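Side-chain contacts in geranyltranstransferase (Stenotrophomonas maltophilia, PDB 7LBJ), which probably joins isoprenoid units into longer prenyl diphosphates such as farnesyl diphosphate, with magnesium as cofactor: residues 38-41 / 42-46; 53-56 / 57-61. One frame throughout, in Å; residues are numbered along the deposited sequence.

In the fold
From the N terminus, the chain leaves helix 11-29 and enters helix 38-46, where contact 1 joins 38-41 to 42-46 one turn on. A linker then leads to contact 2, between 53-56 and 57-61, which spans the loop end and N-cap (Lys53, Arg54) and the first turns of helix 55-65. Neither contact closes a loop, since no residue lies between its segments, and they stand in series without nesting or crossing, centres about 23 Å apart and nearest atoms about 7 Å. The centre of contact 1 lies about 21 Å from the centre of the chain, near helix 115-134 and the second subunit; that of contact 2 about 7 Å, among helices 11-29, 75-92 and 176-201.

Contact 1 (38-41 / 42-46); sequences QRLH and QAMRY
Leu40 and Met44, one helical turn apart, carry the apolar side of this contact. The sulfur SD of Met44 lies 3.9 Å from CG of Leu40, and the two side chains run past each other at a slant. Met44 is placed there because its CG stands anti to its own carbonyl carbon (chi1 -71°), which turns the chain back toward the preceding turn; CG itself comes to 3.2 Å from Leu40 O. The same sulfur is 5.4 Å from the centroid of the His41 ring and 90° off its normal, a Met-aromatic approach at the ring edge, near its plane, on the CD2 side.

On the polar side, Gln42 runs extended along the preceding turn. Its CG sits 3.2 Å from Gln38 O, and its amide nitrogen NE2 meets CB of Gln38 at 3.8 Å, so an amide end lies against a methylene. The amide of Gln38 is directed elsewhere, NE2 donating to Ala34 O.

Four backbone bonds of the i to i+4 type underlie these meetings. The straightest, Gln42 N to Gln38 O, measures 2.8 Å with an angle of 166° at the hydrogen; the longest, Arg45 N to His41 O, measures 3.1 Å.

The other polar ends find partners elsewhere in the chain: Arg39 makes a salt bridge to Asp114, Arg45 makes one from NH1 to Asp27 and bonds from NE to Pro31 O, and ND1 of His41 bonds to Glu35 O. Leu40 packs on Ala164, and His41 and Met44 on Ala156, of the second subunit. The i to i+4 bonds define an alpha helix; with its Leu40, His41 and Met44 side facing the second subunit and its Gln38, Gln42 and Arg45 side polar, it resembles an amphipathic interface helix of the all-helical polyprenyl synthetase fold.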
loop_
_atom_site.group_PDB
_atom_site.type_symbol
_atom_site.label_atom_id
_atom_site.label_comp_id
_atom_site.label_asym_id
_atom_site.label_seq_id
_atom_site.Cartn_x
_atom_site.Cartn_y
_atom_site.Cartn_z
ATOM N N GLN A 38 20.028 4.459 -0.855
ATOM C CA GLN A 38 20.356 3.833 -2.129
ATOM C C GLN A 38 19.927 2.375 -2.168
ATOM O O GLN A 38 19.411 1.903 -3.186
ATOM C CB GLN A 38 21.848 3.959 -2.390
ATOM C CG GLN A 38 22.316 5.370 -2.219
ATOM C CD GLN A 38 23.756 5.537 -2.622
ATOM O OE1 GLN A 38 24.540 4.588 -2.568
ATOM N NE2 GLN A 38 24.115 6.744 -3.043
ATOM N N ARG A 39 20.129 1.645 -1.076
ATOM C CA ARG A 39 19.833 0.219 -1.090
ATOM C C ARG A 39 18.346 -0.031 -1.318
ATOM O O ARG A 39 17.963 -0.920 -2.097
ATOM C CB ARG A 39 20.314 -0.393 0.219
ATOM C CG ARG A 39 20.461 -1.865 0.232
ATOM C CD ARG A 39 21.226 -2.258 1.477
ATOM N NE ARG A 39 21.235 -3.700 1.664
ATOM C CZ ARG A 39 22.006 -4.536 0.985
ATOM N NH1 ARG A 39 22.859 -4.106 0.066
ATOM N NH2 ARG A 39 21.912 -5.840 1.227
ATOM N N LEU A 40 17.489 0.753 -0.655
ATOM C CA LEU A 40 16.052 0.636 -0.882
ATOM C C LEU A 40 15.694 0.916 -2.338
ATOM O O LEU A 40 14.902 0.189 -2.950
ATOM C CB LEU A 40 15.299 1.593 0.041
ATOM C CG LEU A 40 13.795 1.610 -0.208
ATOM C CD1 LEU A 40 13.184 0.279 0.218
ATOM C CD2 LEU A 40 13.139 2.781 0.527
ATOM N N HIS A 41 16.231 2.000 -2.895
ATOM C CA HIS A 41 15.893 2.345 -4.273
ATOM C C HIS A 41 16.405 1.302 -5.244
ATOM O O HIS A 41 15.710 0.958 -6.201
ATOM C CB HIS A 41 16.461 3.713 -4.623
ATOM C CG HIS A 41 15.867 4.811 -3.808
ATOM N ND1 HIS A 41 16.549 5.969 -3.498
ATOM C CD2 HIS A 41 14.654 4.915 -3.222
ATOM C CE1 HIS A 41 15.771 6.750 -2.773
ATOM N NE2 HIS A 41 14.619 6.130 -2.582
ATOM N N GLN A 42 17.627 0.803 -5.022
ATOM C CA GLN A 42 18.175 -0.239 -5.884
ATOM C C GLN A 42 17.305 -1.482 -5.836
ATOM O O GLN A 42 17.040 -2.112 -6.870
ATOM C CB GLN A 42 19.604 -0.580 -5.451
ATOM C CG GLN A 42 20.626 0.468 -5.774
ATOM C CD GLN A 42 21.945 0.231 -5.044
ATOM O OE1 GLN A 42 22.233 -0.889 -4.606
ATOM N NE2 GLN A 42 22.738 1.293 -4.884
ATOM N N ALA A 43 16.832 -1.835 -4.636
ATOM C CA ALA A 43 16.039 -3.048 -4.479
ATOM C C ALA A 43 14.659 -2.888 -5.097
ATOM O O ALA A 43 14.114 -3.842 -5.662
ATOM C CB ALA A 43 15.928 -3.404 -3.002
ATOM N N MET A 44 14.065 -1.699 -4.971
ATOM C CA MET A 44 12.804 -1.441 -5.649
ATOM C C MET A 44 12.948 -1.636 -7.159
ATOM O O MET A 44 12.111 -2.289 -7.798
ATOM C CB MET A 44 12.331 -0.025 -5.323
ATOM C CG MET A 44 11.858 0.140 -3.866
ATOM S SD MET A 44 11.644 1.895 -3.452
ATOM C CE MET A 44 10.190 2.310 -4.424
ATOM N N ARG A 45 14.011 -1.082 -7.744
ATOM C CA ARG A 45 14.212 -1.211 -9.186
ATOM C C ARG A 45 14.521 -2.644 -9.573
ATOM O O ARG A 45 14.004 -3.143 -10.577
ATOM C CB ARG A 45 15.343 -0.296 -9.649
ATOM C CG ARG A 45 14.972 1.161 -9.618
ATOM C CD ARG A 45 16.180 2.076 -9.815
ATOM N NE ARG A 45 15.657 3.361 -10.238
ATOM C CZ ARG A 45 15.434 3.694 -11.502
ATOM N NH1 ARG A 45 15.930 2.987 -12.502
ATOM N NH2 ARG A 45 14.703 4.774 -11.767
ATOM N N TYR A 46 15.383 -3.309 -8.796
ATOM C CA TYR A 46 15.709 -4.707 -9.056
ATOM C C TYR A 46 14.457 -5.565 -9.110
ATOM O O TYR A 46 14.403 -6.556 -9.860
ATOM C CB TYR A 46 16.652 -5.216 -7.969
ATOM C CG TYR A 46 17.142 -6.633 -8.130
ATOM C CD1 TYR A 46 18.215 -6.925 -8.966
ATOM C CD2 TYR A 46 16.558 -7.679 -7.429
ATOM C CE1 TYR A 46 18.688 -8.228 -9.106
ATOM C CE2 TYR A 46 17.025 -9.000 -7.573
ATOM C CZ TYR A 46 18.091 -9.263 -8.409
ATOM O OH TYR A 46 18.561 -10.569 -8.547
#

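Contact 2 (53-56 / 57-61); sequences KRMR and PLLVY
Leu58 reaches back to the residues just ahead of the helix, its N donating to Arg54 O at 2.9 Å and 163°. In the one of its two conformers described here, and so provisionally, CG of Leu58 lies 3.2 Å from the same oxygen and CD1 3.4 Å from Lys53 O.

Two more acceptors of the first turn are filled in series. Met55 O takes Leu59 N at 2.9 Å, and Arg56 O takes Val60 N at 3.1 Å. Pro57 has no N-H to give; Lys53 O, the acceptor such a group would otherwise use, is taken by NE of Arg19. The proline ring lies beside the turn, CG being 4.1 Å from CB of Arg54, the N-cap residue of helix 55-65. Lys53 and Arg56 belong to the GGKRxRP motif of polyprenyl synthetases, whose corresponding Lys and second Arg bind the diphosphate of isopentenyl diphosphate in relatives, consistent with a similar role here; in this structure NZ of Lys53 bonds to His300 O.

Arg54 is a buried residue, and its guanidinium is well supplied: NH2 makes a salt bridge to Glu23 and also bonds to Val48 O, while NH1 makes one to Glu82. Two carboxylates so near would be expected to stabilise its positive charge. On the apolar side, Leu59 packs onto Ala194 and Val195 of helix 176-201.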
loop_
_atom_site.group_PDB
_atom_site.type_symbol
_atom_site.label_atom_id
_atom_site.label_comp_id
_atom_site.label_asym_id
_atom_site.label_seq_id
_atom_site.Cartn_x
_atom_site.Cartn_y
_atom_site.Cartn_z
ATOM N N LYS A 53 6.917 -10.590 -19.005
ATOM C CA LYS A 53 5.710 -10.628 -19.831
ATOM C C LYS A 53 4.912 -9.337 -19.745
ATOM O O LYS A 53 4.264 -8.967 -20.728
ATOM C CB LYS A 53 4.809 -11.809 -19.447
ATOM C CG LYS A 53 5.391 -13.193 -19.674
ATOM C CD LYS A 53 4.495 -14.241 -18.993
ATOM C CE LYS A 53 5.106 -15.628 -19.017
ATOM N NZ LYS A 53 4.802 -16.323 -20.292
ATOM N N ARG A 54 4.922 -8.661 -18.581
ATOM C CA ARG A 54 4.134 -7.441 -18.337
ATOM C C ARG A 54 2.653 -7.671 -18.645
ATOM O O ARG A 54 1.978 -6.825 -19.233
ATOM C CB ARG A 54 4.671 -6.250 -19.147
ATOM C CG ARG A 54 6.150 -5.948 -18.963
ATOM C CD ARG A 54 6.490 -5.583 -17.512
ATOM N NE ARG A 54 7.812 -4.955 -17.418
ATOM C CZ ARG A 54 8.461 -4.774 -16.278
ATOM N NH1 ARG A 54 7.938 -5.159 -15.115
ATOM N NH2 ARG A 54 9.663 -4.202 -16.299
ATOM N N MET A 55 2.142 -8.835 -18.236
ATOM C CA MET A 55 0.773 -9.194 -18.585
ATOM C C MET A 55 -0.225 -8.171 -18.063
ATOM O O MET A 55 -1.154 -7.778 -18.781
ATOM C CB MET A 55 0.448 -10.581 -18.047
ATOM C CG MET A 55 -0.933 -11.072 -18.409
ATOM S SD MET A 55 -1.099 -11.534 -20.148
ATOM C CE MET A 55 0.600 -11.896 -20.643
ATOM N N ARG A 56 -0.030 -7.691 -16.833
ATOM C CA ARG A 56 -1.010 -6.755 -16.280
ATOM C C ARG A 56 -0.949 -5.377 -16.942
ATOM O O ARG A 56 -2.012 -4.835 -17.298
ATOM C CB ARG A 56 -0.852 -6.731 -14.755
ATOM C CG ARG A 56 -1.217 -8.124 -14.179
ATOM C CD ARG A 56 -0.677 -8.343 -12.760
ATOM N NE ARG A 56 -0.953 -9.696 -12.310
ATOM C CZ ARG A 56 -0.269 -10.765 -12.690
ATOM N NH1 ARG A 56 0.768 -10.668 -13.519
ATOM N NH2 ARG A 56 -0.625 -11.960 -12.225
ATOM N N PRO A 57 0.210 -4.758 -17.150
ATOM C CA PRO A 57 0.223 -3.543 -17.989
ATOM C C PRO A 57 -0.389 -3.754 -19.366
ATOM O O PRO A 57 -1.135 -2.892 -19.857
ATOM C CB PRO A 57 1.718 -3.212 -18.101
ATOM C CG PRO A 57 2.313 -3.794 -16.893
ATOM C CD PRO A 57 1.532 -5.037 -16.566
ATOM N N LEU A 58 -0.083 -4.882 -20.009
ATOM C CA LEU A 58 -0.629 -5.150 -21.338
ATOM C C LEU A 58 -2.150 -5.199 -21.305
ATOM O O LEU A 58 -2.821 -4.706 -22.218
ATOM C CB LEU A 58 -0.066 -6.457 -21.889
ATOM C CG LEU A 58 1.393 -6.432 -22.335
ATOM C CD1 LEU A 58 1.801 -7.798 -22.824
ATOM C CD2 LEU A 58 1.575 -5.391 -23.427
ATOM N N LEU A 59 -2.714 -5.781 -20.253
ATOM C CA LEU A 59 -4.166 -5.800 -20.141
ATOM C C LEU A 59 -4.735 -4.388 -20.014
ATOM O O LEU A 59 -5.787 -4.090 -20.587
ATOM C CB LEU A 59 -4.592 -6.656 -18.952
ATOM C CG LEU A 59 -4.443 -8.173 -19.141
ATOM C CD1 LEU A 59 -4.447 -8.846 -17.767
ATOM C CD2 LEU A 59 -5.588 -8.743 -20.017
ATOM N N VAL A 60 -4.073 -3.507 -19.248
ATOM C CA VAL A 60 -4.540 -2.121 -19.153
ATOM C C VAL A 60 -4.521 -1.461 -20.527
ATOM O O VAL A 60 -5.503 -0.849 -20.967
ATOM C CB VAL A 60 -3.685 -1.322 -18.143
ATOM C CG1 VAL A 60 -4.064 0.164 -18.187
ATOM C CG2 VAL A 60 -3.869 -1.878 -16.715
ATOM N N TYR A 61 -3.389 -1.558 -21.223
ATOM C CA TYR A 61 -3.295 -0.910 -22.524
ATOM C C TYR A 61 -4.278 -1.523 -23.519
ATOM O O TYR A 61 -4.912 -0.803 -24.299
ATOM C CB TYR A 61 -1.876 -1.020 -23.056
ATOM C CG TYR A 61 -0.835 -0.172 -22.346
ATOM C CD1 TYR A 61 -0.949 1.223 -22.294
ATOM C CD2 TYR A 61 0.299 -0.764 -21.789
ATOM C CE1 TYR A 61 0.050 2.011 -21.672
ATOM C CE2 TYR A 61 1.313 0.018 -21.174
ATOM C CZ TYR A 61 1.173 1.389 -21.115
ATOM O OH TYR A 61 2.168 2.138 -20.517
#